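Local coordinates for protein RNA N6-adenosine-methyltransferase METTL16 (Homo sapiens, PDB 6M1U) that methylates the N6 position of adenosine in U6 small nuclear RNA, its vertebrate-conserved region probably contributing to RNA binding, at residues 142-145 against 146-150. Sequence-based numbering, arbitrary orientation.
Sequences CTYI and RNQIF
The ring carbon CG of Tyr144 lies opposite its backbone N (chi1 172°), beside the carbonyl carbon, while the Gln148 chain, one turn later, bends at chi2 (58°), so that the two side chains run side by side in the same direction. The phenol end of Tyr144 meets the amide oxygen of Gln148, with OH and OE1 2.7 Å apart. OE1 lies obliquely to the Tyr144 ring, and the ring and amide planes are inclined by 59°. An alanine in place of Tyr144 would remove the phenol and probably leave the Gln148 amide without this neighbour and freer to turn. The backbone links the same residues by i to i+4 bonding: Gln148 N donates to Tyr144 O at 2.7 Å, and in the next step Ile149 N to Ile145 O at 2.8 Å. Asn147 N reaches Thr143 O from above the carbonyl plane. This turn of helix 136-153 lies between helix 30-44 and strand 4-8. Tyr144 and Gln148 both touch Ile41 of helix 30-44, where Ile145 meets Ile38 and Leu42, whereas Cys142, Arg146 and Ile149 contact Phe6 on strand 4-8, an outermost strand of the antiparallel sheet.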
ATOM      1  N   CYS A 142       1.349   1.174  -7.820  1.00 83.47           N
ATOM      2  CA  CYS A 142       1.456   2.214  -6.808  1.00 81.20           C
ATOM      3  C   CYS A 142       0.450   3.317  -7.061  1.00 84.64           C
ATOM      4  O   CYS A 142      -0.233   3.772  -6.135  1.00 83.97           O
ATOM      5  CB  CYS A 142       2.869   2.787  -6.783  1.00 85.30           C
ATOM      6  SG  CYS A 142       3.075   4.095  -5.542  1.00 86.26           S
ATOM      7  N   THR A 143       0.361   3.778  -8.312  1.00 83.28           N
ATOM      8  CA  THR A 143      -0.656   4.766  -8.651  1.00 84.84           C
ATOM      9  C   THR A 143      -2.047   4.223  -8.377  1.00 82.29           C
ATOM     10  O   THR A 143      -2.927   4.973  -7.946  1.00 83.79           O
ATOM     11  CB  THR A 143      -0.539   5.196 -10.115  1.00 86.83           C
ATOM     12  OG1 THR A 143       0.813   5.558 -10.406  1.00 87.76           O
ATOM     13  CG2 THR A 143      -1.409   6.411 -10.391  1.00 90.23           C
ATOM     14  N   TYR A 144      -2.264   2.921  -8.591  1.00 81.45           N
ATOM     15  CA  TYR A 144      -3.587   2.371  -8.331  1.00 80.76           C
ATOM     16  C   TYR A 144      -3.888   2.369  -6.844  1.00 80.31           C
ATOM     17  O   TYR A 144      -4.941   2.861  -6.420  1.00 81.28           O
ATOM     18  CB  TYR A 144      -3.724   0.969  -8.905  1.00 81.11           C
ATOM     19  CG  TYR A 144      -5.014   0.312  -8.472  1.00 81.54           C
ATOM     20  CD1 TYR A 144      -6.227   0.680  -9.041  1.00 84.45           C
ATOM     21  CD2 TYR A 144      -5.022  -0.670  -7.481  1.00 79.74           C
ATOM     22  CE1 TYR A 144      -7.419   0.088  -8.639  1.00 85.16           C
ATOM     23  CE2 TYR A 144      -6.201  -1.256  -7.064  1.00 80.34           C
ATOM     24  CZ  TYR A 144      -7.403  -0.881  -7.648  1.00 83.25           C
ATOM     25  OH  TYR A 144      -8.585  -1.474  -7.230  1.00 84.05           O
ATOM     26  N   ILE A 145      -2.959   1.843  -6.033  1.00 78.03           N
ATOM     27  CA  ILE A 145      -3.190   1.734  -4.591  1.00 77.81           C
ATOM     28  C   ILE A 145      -3.476   3.103  -3.985  1.00 80.08           C
ATOM     29  O   ILE A 145      -4.505   3.311  -3.333  1.00 80.30           O
ATOM     30  CB  ILE A 145      -1.988   1.063  -3.905  1.00 74.96           C
ATOM     31  CG1 ILE A 145      -1.921  -0.424  -4.288  1.00 73.65           C
ATOM     32  CG2 ILE A 145      -2.050   1.306  -2.375  1.00 74.43           C
ATOM     33  CD1 ILE A 145      -0.543  -1.082  -4.098  1.00 72.47           C
ATOM     34  N   ARG A 146      -2.552   4.047  -4.175  1.00 83.87           N
ATOM     35  CA  ARG A 146      -2.742   5.407  -3.691  1.00 88.33           C
ATOM     36  C   ARG A 146      -4.060   5.989  -4.183  1.00 87.62           C
ATOM     37  O   ARG A 146      -4.741   6.709  -3.447  1.00 87.66           O
ATOM     38  CB  ARG A 146      -1.560   6.267  -4.131  1.00 96.21           C
ATOM     39  CG  ARG A 146      -1.607   7.705  -3.679  1.00106.16           C
ATOM     40  CD  ARG A 146      -0.346   8.410  -4.122  1.00115.00           C
ATOM     41  NE  ARG A 146      -0.309   9.805  -3.698  1.00124.65           N
ATOM     42  CZ  ARG A 146       0.773  10.573  -3.799  1.00130.99           C
ATOM     43  NH1 ARG A 146       1.891  10.051  -4.306  1.00134.92           N
ATOM     44  NH2 ARG A 146       0.742  11.845  -3.401  1.00135.43           N
ATOM     45  N   ASN A 147      -4.455   5.661  -5.418  1.00 85.99           N
ATOM     46  CA  ASN A 147      -5.762   6.097  -5.897  1.00 87.71           C
ATOM     47  C   ASN A 147      -6.868   5.428  -5.101  1.00 85.66           C
ATOM     48  O   ASN A 147      -7.806   6.092  -4.646  1.00 88.60           O
ATOM     49  CB  ASN A 147      -5.911   5.818  -7.396  1.00 86.14           C
ATOM     50  CG  ASN A 147      -5.283   6.927  -8.271  1.00 87.15           C
ATOM     51  OD1 ASN A 147      -4.568   7.823  -7.775  1.00 86.42           O
ATOM     52  ND2 ASN A 147      -5.546   6.862  -9.578  1.00 88.71           N
ATOM     53  N   GLN A 148      -6.735   4.126  -4.861  1.00 85.77           N
ATOM     54  CA  GLN A 148      -7.747   3.422  -4.083  1.00 86.24           C
ATOM     55  C   GLN A 148      -7.868   4.011  -2.682  1.00 86.40           C
ATOM     56  O   GLN A 148      -8.979   4.127  -2.152  1.00 87.11           O
ATOM     57  CB  GLN A 148      -7.425   1.926  -4.028  1.00 88.13           C
ATOM     58  CG  GLN A 148      -8.668   1.055  -3.968  1.00 91.87           C
ATOM     59  CD  GLN A 148      -9.601   1.282  -5.149  1.00 95.79           C
ATOM     60  OE1 GLN A 148      -9.259   0.989  -6.288  1.00 96.80           O
ATOM     61  NE2 GLN A 148     -10.786   1.813  -4.876  1.00 98.42           N
ATOM     62  N   ILE A 149      -6.739   4.410  -2.073  1.00 83.26           N
ATOM     63  CA  ILE A 149      -6.784   4.994  -0.731  1.00 81.95           C
ATOM     64  C   ILE A 149      -7.688   6.207  -0.718  1.00 84.49           C
ATOM     65  O   ILE A 149      -8.537   6.361   0.168  1.00 85.68           O
ATOM     66  CB  ILE A 149      -5.382   5.373  -0.220  1.00 78.38           C
ATOM     67  CG1 ILE A 149      -4.664   4.157   0.374  1.00 75.10           C
ATOM     68  CG2 ILE A 149      -5.490   6.501   0.812  1.00 79.47           C
ATOM     69  CD1 ILE A 149      -3.296   4.504   0.957  1.00 73.99           C
ATOM     70  N   PHE A 150      -7.539   7.073  -1.709  1.00 85.81           N
ATOM     71  CA  PHE A 150      -8.268   8.323  -1.654  1.00 90.85           C
ATOM     72  C   PHE A 150      -9.721   8.145  -2.045  1.00 91.01           C
ATOM     73  O   PHE A 150     -10.564   8.906  -1.580  1.00 93.41           O
ATOM     74  CB  PHE A 150      -7.548   9.386  -2.488  1.00 94.41           C
ATOM     75  CG  PHE A 150      -6.322   9.938  -1.797  1.00 97.03           C
ATOM     76  CD1 PHE A 150      -6.450  10.898  -0.801  1.00100.25           C
ATOM     77  CD2 PHE A 150      -5.053   9.440  -2.091  1.00 96.33           C
ATOM     78  CE1 PHE A 150      -5.337  11.379  -0.140  1.00100.43           C
ATOM     79  CE2 PHE A 150      -3.927   9.911  -1.438  1.00 96.26           C
ATOM     80  CZ  PHE A 150      -4.067  10.882  -0.463  1.00 98.43           C
TER